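Local atomic coordinates of cell cycle serine/threonine-protein kinase CDC5/MSD2 (PDB entry 6MF4), a protein that phosphorylates serine and threonine residues of cell-cycle proteins to drive mitotic exit, and is represented here by its polo-box domain, the phosphoprotein-binding part of the kinase. Residues T117-V122 / R132-E137; A136-Y141 / E192-D197; V198-Y203 / F212-G217. One frame throughout, in Å; residues are numbered along the deposited sequence.

Contact 1 (T117-V122 / R132-E137)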
loop_
_atom_site.group_PDB
_atom_site.type_symbol
_atom_site.label_atom_id
_atom_site.label_comp_id
_atom_site.label_asym_id
_atom_site.label_seq_id
_atom_site.Cartn_x
_atom_site.Cartn_y
_atom_site.Cartn_z
ATOM N N THR A 117 10.116 6.323 -0.412
ATOM C CA THR A 117 11.490 6.169 0.059
ATOM C C THR A 117 12.483 6.003 -1.092
ATOM O O THR A 117 13.694 5.951 -0.868
ATOM C CB THR A 117 11.614 4.945 0.953
ATOM O OG1 THR A 117 11.094 3.815 0.237
ATOM C CG2 THR A 117 10.836 5.138 2.248
ATOM N N GLU A 118 11.936 5.899 -2.305
ATOM C CA GLU A 118 12.659 5.595 -3.546
ATOM C C GLU A 118 13.124 4.136 -3.593
ATOM O O GLU A 118 13.854 3.744 -4.503
ATOM C CB GLU A 118 13.841 6.553 -3.755
ATOM C CG GLU A 118 13.379 7.979 -4.038
ATOM C CD GLU A 118 14.521 8.955 -4.279
ATOM O OE1 GLU A 118 15.696 8.569 -4.124
ATOM O OE2 GLU A 118 14.234 10.116 -4.626
ATOM N N ASP A 119 12.677 3.328 -2.637
ATOM C CA ASP A 119 12.832 1.884 -2.749
ATOM C C ASP A 119 12.061 1.393 -3.970
ATOM O O ASP A 119 11.030 1.956 -4.323
ATOM C CB ASP A 119 12.322 1.153 -1.501
ATOM C CG ASP A 119 13.003 1.608 -0.217
ATOM O OD1 ASP A 119 14.192 1.990 -0.256
ATOM O OD2 ASP A 119 12.333 1.566 0.839
ATOM N N ILE A 120 12.561 0.334 -4.597
ATOM C CA ILE A 120 11.908 -0.260 -5.756
ATOM C C ILE A 120 11.621 -1.729 -5.483
ATOM O O ILE A 120 12.508 -2.475 -5.086
ATOM C CB ILE A 120 12.772 -0.115 -7.023
ATOM C CG1 ILE A 120 12.855 1.361 -7.420
ATOM C CG2 ILE A 120 12.193 -0.933 -8.181
ATOM C CD1 ILE A 120 13.896 1.661 -8.468
ATOM N N GLY A 121 10.373 -2.132 -5.695
ATOM C CA GLY A 121 9.981 -3.513 -5.515
ATOM C C GLY A 121 9.659 -4.181 -6.831
ATOM O O GLY A 121 9.176 -3.543 -7.767
ATOM N N VAL A 122 9.950 -5.474 -6.904
ATOM C CA VAL A 122 9.445 -6.310 -7.980
ATOM C C VAL A 122 8.683 -7.454 -7.343
ATOM O O VAL A 122 9.224 -8.195 -6.522
ATOM C CB VAL A 122 10.558 -6.855 -8.887
ATOM C CG1 VAL A 122 9.966 -7.745 -9.979
ATOM C CG2 VAL A 122 11.345 -5.710 -9.511
ATOM N N ARG A 132 14.345 -3.642 -3.408
ATOM C CA ARG A 132 15.644 -3.001 -3.570
ATOM C C ARG A 132 15.653 -1.642 -2.874
ATOM O O ARG A 132 14.915 -0.738 -3.265
ATOM C CB ARG A 132 15.945 -2.851 -5.064
ATOM C CG ARG A 132 17.239 -2.152 -5.448
ATOM C CD ARG A 132 17.085 -1.612 -6.863
ATOM N NE ARG A 132 18.324 -1.117 -7.461
ATOM C CZ ARG A 132 18.732 0.150 -7.423
ATOM N NH1 ARG A 132 18.023 1.080 -6.785
ATOM N NH2 ARG A 132 19.869 0.485 -8.014
ATOM N N LEU A 133 16.486 -1.487 -1.849
ATOM C CA LEU A 133 16.536 -0.221 -1.127
ATOM C C LEU A 133 17.126 0.872 -2.003
ATOM O O LEU A 133 17.893 0.609 -2.929
ATOM C CB LEU A 133 17.338 -0.348 0.171
ATOM C CG LEU A 133 16.533 -0.859 1.368
ATOM C CD1 LEU A 133 16.300 -2.347 1.252
ATOM C CD2 LEU A 133 17.222 -0.528 2.679
ATOM N N ALA A 134 16.747 2.107 -1.701
ATOM C CA ALA A 134 17.157 3.257 -2.487
ATOM C C ALA A 134 18.671 3.449 -2.476
ATOM O O ALA A 134 19.219 4.126 -3.344
ATOM C CB ALA A 134 16.465 4.504 -1.966
ATOM N N ASP A 135 19.348 2.857 -1.498
ATOM C CA ASP A 135 20.794 3.026 -1.387
ATOM C C ASP A 135 21.545 2.248 -2.470
ATOM O O ASP A 135 22.752 2.417 -2.642
ATOM C CB ASP A 135 21.283 2.612 0.007
ATOM C CG ASP A 135 20.906 1.185 0.379
ATOM O OD1 ASP A 135 20.748 0.330 -0.515
ATOM O OD2 ASP A 135 20.802 0.909 1.592
ATOM N N ALA A 136 20.821 1.408 -3.204
ATOM C CA ALA A 136 21.404 0.602 -4.273
ATOM C C ALA A 136 22.516 -0.315 -3.769
ATOM O O ALA A 136 23.438 -0.639 -4.518
ATOM C CB ALA A 136 21.938 1.504 -5.390
ATOM N N GLU A 137 22.427 -0.734 -2.510
ATOM C CA GLU A 137 23.386 -1.697 -1.958
ATOM C C GLU A 137 22.710 -2.841 -1.202
ATOM O O GLU A 137 23.245 -3.950 -1.159
ATOM C CB GLU A 137 24.389 -0.987 -1.032
ATOM C CG GLU A 137 25.245 -1.912 -0.137
ATOM C CD GLU A 137 26.034 -2.977 -0.899
ATOM O OE1 GLU A 137 26.706 -3.797 -0.236
ATOM O OE2 GLU A 137 25.992 -3.006 -2.149
HETATM O O HOH W 1 15.650 1.319 -5.166
#
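Where strand 120-123 of the first polo box begins and strand 129-132 ends, Ile120 and Arg132 form an antiparallel hydrogen-bonded pair. Ile120 N donates to Arg132 O and Arg132 N to Ile120 O, at 2.9 and 2.7 Å. Past this pair a side chain takes over from the backbone: Asp119 OD1 accepts from Ala134 N at 2.9 Å through its anti lone pair. With CG anti to the carbonyl carbon (chi1 -57°), the Asp119 carboxylate reaches both Ala134 N and Thr117, two residues earlier, whose OG1 donates to OD2 from above the carboxylate plane. Each oxygen thus has a partner, which fixes the rotation of the group. The methyl of Ala134 rests on the backbone, its CB 3.3 Å from Thr117 O. Between the loop at Glu118 and Arg132, a water lies within hydrogen-bonding distance of Glu118 O and Arg132 O and accepts from Arg132 NH1, which meets it in the guanidinium plane. Ala134 lies in the type I turn Leu133 to Ala136, overlapped by an Asx turn in which Asp135 OD1 receives Glu137 N. This is the end of an antiparallel strand pair in the polo-box sheet, where an aspartate side chain and a water continue the bonding into a type I turn.

Contact 2 (A136-Y141 / E192-D197). With ZN (zinc ion), chain C.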
loop_
_atom_site.group_PDB
_atom_site.type_symbol
_atom_site.label_atom_id
_atom_site.label_comp_id
_atom_site.label_asym_id
_atom_site.label_seq_id
_atom_site.Cartn_x
_atom_site.Cartn_y
_atom_site.Cartn_z
ATOM N N ALA A 136 20.821 1.408 -3.204
ATOM C CA ALA A 136 21.404 0.602 -4.273
ATOM C C ALA A 136 22.516 -0.315 -3.769
ATOM O O ALA A 136 23.438 -0.639 -4.518
ATOM C CB ALA A 136 21.938 1.504 -5.390
ATOM N N GLU A 137 22.427 -0.734 -2.510
ATOM C CA GLU A 137 23.386 -1.697 -1.958
ATOM C C GLU A 137 22.710 -2.841 -1.202
ATOM O O GLU A 137 23.245 -3.950 -1.159
ATOM C CB GLU A 137 24.389 -0.987 -1.032
ATOM C CG GLU A 137 25.245 -1.912 -0.137
ATOM C CD GLU A 137 26.034 -2.977 -0.899
ATOM O OE1 GLU A 137 26.706 -3.797 -0.236
ATOM O OE2 GLU A 137 25.992 -3.006 -2.149
ATOM N N GLU A 138 21.548 -2.581 -0.609
ATOM C CA GLU A 138 20.844 -3.608 0.157
ATOM C C GLU A 138 19.513 -3.980 -0.487
ATOM O O GLU A 138 18.874 -3.149 -1.133
ATOM C CB GLU A 138 20.594 -3.136 1.592
ATOM C CG GLU A 138 21.847 -2.704 2.339
ATOM C CD GLU A 138 21.702 -2.836 3.842
ATOM O OE1 GLU A 138 20.591 -2.598 4.360
ATOM O OE2 GLU A 138 22.700 -3.183 4.509
ATOM N N PHE A 139 19.096 -5.230 -0.306
ATOM C CA PHE A 139 17.752 -5.631 -0.704
ATOM C C PHE A 139 17.209 -6.714 0.215
ATOM O O PHE A 139 17.964 -7.419 0.889
ATOM C CB PHE A 139 17.723 -6.096 -2.174
ATOM C CG PHE A 139 18.379 -7.430 -2.425
ATOM C CD1 PHE A 139 19.732 -7.510 -2.716
ATOM C CD2 PHE A 139 17.634 -8.599 -2.413
ATOM C CE1 PHE A 139 20.333 -8.735 -2.974
ATOM C CE2 PHE A 139 18.229 -9.824 -2.666
ATOM C CZ PHE A 139 19.584 -9.892 -2.937
ATOM N N TRP A 140 15.881 -6.798 0.254
ATOM C CA TRP A 140 15.163 -7.878 0.913
ATOM C C TRP A 140 14.628 -8.859 -0.113
ATOM O O TRP A 140 14.076 -8.445 -1.129
ATOM C CB TRP A 140 13.974 -7.353 1.722
ATOM C CG TRP A 140 14.299 -6.476 2.869
ATOM C CD1 TRP A 140 14.230 -5.113 2.904
ATOM C CD2 TRP A 140 14.720 -6.891 4.171
ATOM N NE1 TRP A 140 14.585 -4.654 4.148
ATOM C CE2 TRP A 140 14.894 -5.725 4.945
ATOM C CE3 TRP A 140 14.966 -8.135 4.761
ATOM C CZ2 TRP A 140 15.304 -5.765 6.275
ATOM C CZ3 TRP A 140 15.372 -8.174 6.087
ATOM C CH2 TRP A 140 15.535 -6.996 6.828
ATOM N N TYR A 141 14.788 -10.151 0.157
ATOM C CA TYR A 141 14.059 -11.183 -0.574
ATOM C C TYR A 141 12.912 -11.664 0.302
ATOM O O TYR A 141 13.131 -12.175 1.400
ATOM C CB TYR A 141 14.966 -12.349 -0.960
ATOM C CG TYR A 141 14.217 -13.469 -1.650
ATOM C CD1 TYR A 141 13.583 -13.258 -2.865
ATOM C CD2 TYR A 141 14.142 -14.734 -1.085
ATOM C CE1 TYR A 141 12.893 -14.278 -3.499
ATOM C CE2 TYR A 141 13.459 -15.760 -1.712
ATOM C CZ TYR A 141 12.837 -15.525 -2.917
ATOM O OH TYR A 141 12.153 -16.539 -3.548
ATOM N N GLU A 192 17.549 0.307 13.057
ATOM C CA GLU A 192 17.109 1.670 12.757
ATOM C C GLU A 192 16.915 1.915 11.261
ATOM O O GLU A 192 15.976 2.599 10.850
ATOM C CB GLU A 192 18.108 2.687 13.314
ATOM C CG GLU A 192 17.991 2.914 14.818
ATOM C CD GLU A 192 18.717 1.868 15.649
ATOM O OE1 GLU A 192 19.403 0.995 15.069
ATOM O OE2 GLU A 192 18.601 1.928 16.893
ATOM N N TYR A 193 17.795 1.336 10.455
ATOM C CA TYR A 193 17.789 1.545 9.012
ATOM C C TYR A 193 16.600 0.876 8.324
ATOM O O TYR A 193 16.281 1.211 7.182
ATOM C CB TYR A 193 19.099 1.014 8.421
ATOM C CG TYR A 193 19.461 1.523 7.041
ATOM C CD1 TYR A 193 19.753 2.868 6.824
ATOM C CD2 TYR A 193 19.562 0.652 5.962
ATOM C CE1 TYR A 193 20.108 3.331 5.568
ATOM C CE2 TYR A 193 19.921 1.107 4.702
ATOM C CZ TYR A 193 20.195 2.443 4.512
ATOM O OH TYR A 193 20.539 2.899 3.262
ATOM N N HIS A 194 15.936 -0.044 9.028
ATOM C CA HIS A 194 14.911 -0.893 8.418
ATOM C C HIS A 194 13.547 -0.843 9.098
ATOM O O HIS A 194 12.595 -1.451 8.613
ATOM C CB HIS A 194 15.386 -2.346 8.403
ATOM C CG HIS A 194 16.541 -2.584 7.485
ATOM N ND1 HIS A 194 16.477 -2.331 6.136
ATOM C CD2 HIS A 194 17.791 -3.044 7.729
ATOM C CE1 HIS A 194 17.641 -2.628 5.580
ATOM N NE2 HIS A 194 18.453 -3.059 6.526
ATOM N N LYS A 195 13.435 -0.121 10.205
ATOM C CA LYS A 195 12.251 -0.259 11.046
ATOM C C LYS A 195 10.989 0.269 10.365
ATOM O O LYS A 195 9.883 -0.139 10.717
ATOM C CB LYS A 195 12.467 0.438 12.391
ATOM C CG LYS A 195 12.337 1.943 12.372
ATOM C CD LYS A 195 12.737 2.496 13.725
ATOM C CE LYS A 195 12.507 3.987 13.828
ATOM N NZ LYS A 195 13.127 4.531 15.071
ATOM N N ASP A 196 11.157 1.141 9.374
ATOM C CA ASP A 196 10.025 1.690 8.626
ATOM C C ASP A 196 9.903 1.070 7.235
ATOM O O ASP A 196 9.184 1.589 6.382
ATOM C CB ASP A 196 10.152 3.212 8.502
ATOM C CG ASP A 196 9.895 3.933 9.817
ATOM O OD1 ASP A 196 8.988 3.509 10.565
ATOM O OD2 ASP A 196 10.595 4.927 10.099
ATOM N N ASP A 197 10.593 -0.043 7.007
ATOM C CA ASP A 197 10.569 -0.684 5.696
ATOM C C ASP A 197 9.180 -1.240 5.402
ATOM O O ASP A 197 8.503 -1.750 6.289
ATOM C CB ASP A 197 11.617 -1.797 5.608
ATOM C CG ASP A 197 13.034 -1.262 5.433
ATOM O OD1 ASP A 197 13.234 -0.035 5.573
ATOM O OD2 ASP A 197 13.947 -2.072 5.163
HETATM ZN ZN ZN C . 20.380 -3.447 6.133
#
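Metal coordination joins Glu138, on a strand of the first polo box, to His194 in the segment leading to the second. Glu138 OE1 and His194 NE2 each bind the zinc ion at 2.0 Å, and His154 supplies the third protein ligand. OE2 of Glu138 stays farther from the metal, at 2.8 Å. The carboxylate and the imidazole lie almost in one plane, 4° apart.

Hydrogen bonding forms the second shell. Asp197 OD2 accepts from two donors: His194 ND1 at 2.7 Å, on the syn side but out of the carboxylate plane, and Trp140 NE1 at 2.8 Å, through the anti lone pair. The first bond fixes the rotation of the imidazole and leaves NE2 directed at the zinc; the second ties the same carboxylate to the strand. The indole and carboxylate planes stand 83° apart.

Aromatic packing holds the imidazole on its two faces. Trp140 turns the edge of its six-membered ring to one face in a T-shaped pair, CZ2 lying 3.6 Å above the imidazole plane, while Tyr193 CD2 covers the opposite face. A chi1 of -161° swings the Tyr193 ring so that its edge also meets Glu138 OE1, and its hydroxyl is hydrogen-bonded to Asp135.

The chemistry, a zinc site with a His-carboxylate second shell, is consistent with a structural role for the metal: Asp197 would be expected to strengthen the imidazole as a donor to zinc, and the ion ties the connecting segment to the strand.

Contact 3 (V198-Y203 / F212-G217)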
loop_
_atom_site.group_PDB
_atom_site.type_symbol
_atom_site.label_atom_id
_atom_site.label_comp_id
_atom_site.label_asym_id
_atom_site.label_seq_id
_atom_site.Cartn_x
_atom_site.Cartn_y
_atom_site.Cartn_z
ATOM N N VAL A 198 8.786 -1.144 4.138
ATOM C CA VAL A 198 7.458 -1.530 3.682
ATOM C C VAL A 198 7.556 -2.161 2.301
ATOM O O VAL A 198 8.408 -1.765 1.504
ATOM C CB VAL A 198 6.519 -0.302 3.623
ATOM C CG1 VAL A 198 5.196 -0.642 2.957
ATOM C CG2 VAL A 198 6.279 0.259 5.016
ATOM N N PHE A 199 6.698 -3.142 2.023
ATOM C CA PHE A 199 6.571 -3.679 0.672
ATOM C C PHE A 199 5.100 -3.840 0.308
ATOM O O PHE A 199 4.214 -3.747 1.167
ATOM C CB PHE A 199 7.314 -5.017 0.531
ATOM C CG PHE A 199 6.633 -6.179 1.200
ATOM C CD1 PHE A 199 6.674 -6.329 2.574
ATOM C CD2 PHE A 199 5.978 -7.141 0.445
ATOM C CE1 PHE A 199 6.056 -7.408 3.189
ATOM C CE2 PHE A 199 5.361 -8.220 1.053
ATOM C CZ PHE A 199 5.398 -8.349 2.426
ATOM N N LEU A 200 4.853 -4.071 -0.974
ATOM C CA LEU A 200 3.500 -4.229 -1.491
ATOM C C LEU A 200 3.045 -5.677 -1.359
ATOM O O LEU A 200 3.641 -6.571 -1.949
ATOM C CB LEU A 200 3.444 -3.792 -2.952
ATOM C CG LEU A 200 2.103 -3.927 -3.669
ATOM C CD1 LEU A 200 1.097 -2.979 -3.052
ATOM C CD2 LEU A 200 2.277 -3.650 -5.156
ATOM N N ARG A 201 1.993 -5.906 -0.584
ATOM C CA ARG A 201 1.483 -7.258 -0.383
ATOM C C ARG A 201 0.514 -7.670 -1.483
ATOM O O ARG A 201 0.535 -8.809 -1.949
ATOM C CB ARG A 201 0.774 -7.376 0.958
ATOM C CG ARG A 201 1.665 -7.268 2.170
ATOM C CD ARG A 201 0.791 -7.112 3.405
ATOM N NE ARG A 201 1.465 -7.554 4.611
ATOM C CZ ARG A 201 0.958 -7.445 5.833
ATOM N NH1 ARG A 201 -0.233 -6.890 6.025
ATOM N NH2 ARG A 201 1.658 -7.881 6.868
ATOM N N ARG A 202 -0.357 -6.747 -1.872
ATOM C CA ARG A 202 -1.369 -7.043 -2.876
ATOM C C ARG A 202 -1.773 -5.771 -3.597
ATOM O O ARG A 202 -1.883 -4.708 -2.986
ATOM C CB ARG A 202 -2.593 -7.706 -2.232
ATOM C CG ARG A 202 -3.693 -8.093 -3.223
ATOM C CD ARG A 202 -4.695 -9.066 -2.615
ATOM N NE ARG A 202 -5.414 -8.495 -1.481
ATOM C CZ ARG A 202 -6.177 -9.194 -0.647
ATOM N NH1 ARG A 202 -6.314 -10.506 -0.804
ATOM N NH2 ARG A 202 -6.788 -8.585 0.362
ATOM N N TYR A 203 -1.955 -5.885 -4.908
ATOM C CA TYR A 203 -2.555 -4.813 -5.689
ATOM C C TYR A 203 -3.777 -5.356 -6.407
ATOM O O TYR A 203 -3.847 -6.545 -6.713
ATOM C CB TYR A 203 -1.567 -4.230 -6.695
ATOM C CG TYR A 203 -1.223 -5.174 -7.821
ATOM C CD1 TYR A 203 -2.009 -5.239 -8.966
ATOM C CD2 TYR A 203 -0.114 -6.001 -7.741
ATOM C CE1 TYR A 203 -1.702 -6.103 -9.994
ATOM C CE2 TYR A 203 0.206 -6.866 -8.768
ATOM C CZ TYR A 203 -0.593 -6.912 -9.892
ATOM O OH TYR A 203 -0.282 -7.776 -10.918
ATOM N N PHE A 212 -3.691 -0.452 -3.638
ATOM C CA PHE A 212 -2.446 -1.012 -3.119
ATOM C C PHE A 212 -2.581 -1.302 -1.632
ATOM O O PHE A 212 -3.024 -0.450 -0.860
ATOM C CB PHE A 212 -1.269 -0.059 -3.352
ATOM C CG PHE A 212 -1.041 0.297 -4.795
ATOM C CD1 PHE A 212 -0.519 -0.633 -5.678
ATOM C CD2 PHE A 212 -1.333 1.566 -5.264
ATOM C CE1 PHE A 212 -0.304 -0.305 -7.004
ATOM C CE2 PHE A 212 -1.113 1.900 -6.589
ATOM C CZ PHE A 212 -0.594 0.964 -7.458
ATOM N N GLU A 213 -2.189 -2.508 -1.241
ATOM C CA GLU A 213 -2.198 -2.926 0.157
ATOM C C GLU A 213 -0.754 -3.100 0.626
ATOM O O GLU A 213 -0.085 -4.059 0.253
ATOM C CB GLU A 213 -3.005 -4.219 0.319
ATOM C CG GLU A 213 -4.430 -4.085 -0.198
ATOM C CD GLU A 213 -5.216 -5.383 -0.169
ATOM O OE1 GLU A 213 -5.384 -5.970 0.922
ATOM O OE2 GLU A 213 -5.679 -5.808 -1.247
ATOM N N LEU A 214 -0.276 -2.142 1.417
ATOM C CA LEU A 214 1.115 -2.132 1.873
ATOM C C LEU A 214 1.276 -2.880 3.185
ATOM O O LEU A 214 0.323 -3.030 3.951
ATOM C CB LEU A 214 1.618 -0.697 2.030
ATOM C CG LEU A 214 1.536 0.186 0.781
ATOM C CD1 LEU A 214 2.091 1.569 1.072
ATOM C CD2 LEU A 214 2.268 -0.450 -0.393
ATOM N N SER A 215 2.499 -3.328 3.448
ATOM C CA SER A 215 2.756 -4.258 4.537
ATOM C C SER A 215 2.632 -3.639 5.927
ATOM O O SER A 215 2.634 -4.366 6.921
ATOM C CB SER A 215 4.150 -4.871 4.373
ATOM O OG SER A 215 5.155 -3.872 4.408
ATOM N N ASP A 216 2.530 -2.316 6.008
ATOM C CA ASP A 216 2.339 -1.655 7.300
ATOM C C ASP A 216 0.861 -1.392 7.592
ATOM O O ASP A 216 0.525 -0.792 8.611
ATOM C CB ASP A 216 3.127 -0.342 7.364
ATOM C CG ASP A 216 2.716 0.651 6.292
ATOM O OD1 ASP A 216 1.900 0.298 5.418
ATOM O OD2 ASP A 216 3.230 1.789 6.317
ATOM N N GLY A 217 -0.017 -1.844 6.699
ATOM C CA GLY A 217 -1.451 -1.704 6.899
ATOM C C GLY A 217 -2.047 -0.496 6.202
ATOM O O GLY A 217 -3.245 -0.230 6.320
HETATM O O HOH W 2 -1.747 -5.314 4.056
#
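Arg202 and Glu213 lie side by side across an antiparallel hairpin and form a two-pronged salt bridge. Arg202 NE reaches Glu213 OE2 at 2.7 Å, in the guanidinium plane but above that of the carboxylate, while NH2 meets the syn lone pair of OE1 at 3.0 Å. The Arg202 chain folds at chi3 (63°), which turns the side of the guanidinium to the acid. A methionine in place of Arg202 would probably leave the buried Glu213 carboxylate without its countercharge and free to turn.

A classic beta bulge positions this pair. Arg201 and Arg202 both face Glu213, whose carbonyl O accepts from Arg201 N at 2.9 Å and only weakly from Arg202 N. Arg201 runs along Ser215, whose O lies 3.6 Å above the plane of the Arg201 guanidinium, over its centre; a water links Arg201 NH1 to Leu214 O.

Beyond the strand end, Ser215 continues the pairing. Its OG takes the bond from Phe199 N at 2.9 Å, and its N donates to Phe199 O. On the other face, Leu200 CD1 touches both Phe212 CB and Leu214 CD2. The Val198 and Leu214 side chains cross at about a right angle, CG1 of Val198 3.7 Å from CB of Leu214.

Strands 200-205 and 209-214 thus form the first hairpin of the second polo box. Helix 56-82 packs against the arginines and Glu213, whereas Leu200 and Phe212 meet Phe111 of the first box's strand 111-115, so the hairpin lies between the helix and the other polo box.

The three contacts follow the chain from the first polo box into the second. Contacts 1 and 2 share Ala136 and Glu137, and their centres are 8 Å apart. They touch directly: Leu133 CD2 packs on His194 CE1 at 3.6 Å, and Leu133 N lies 3.0 Å from Glu138 O, a probable hydrogen bond. The turn of contact 1 therefore backs the zinc site, the Leu133 side chain being about 6 Å from the metal. Contact 3 begins where contact 2 ends, at the step from Asp197 to Val198, yet its centre is about 15 Å from each of the others. The metal-bound segment 192-197 thus leads, through Val198 and Phe199, into strand 200-205.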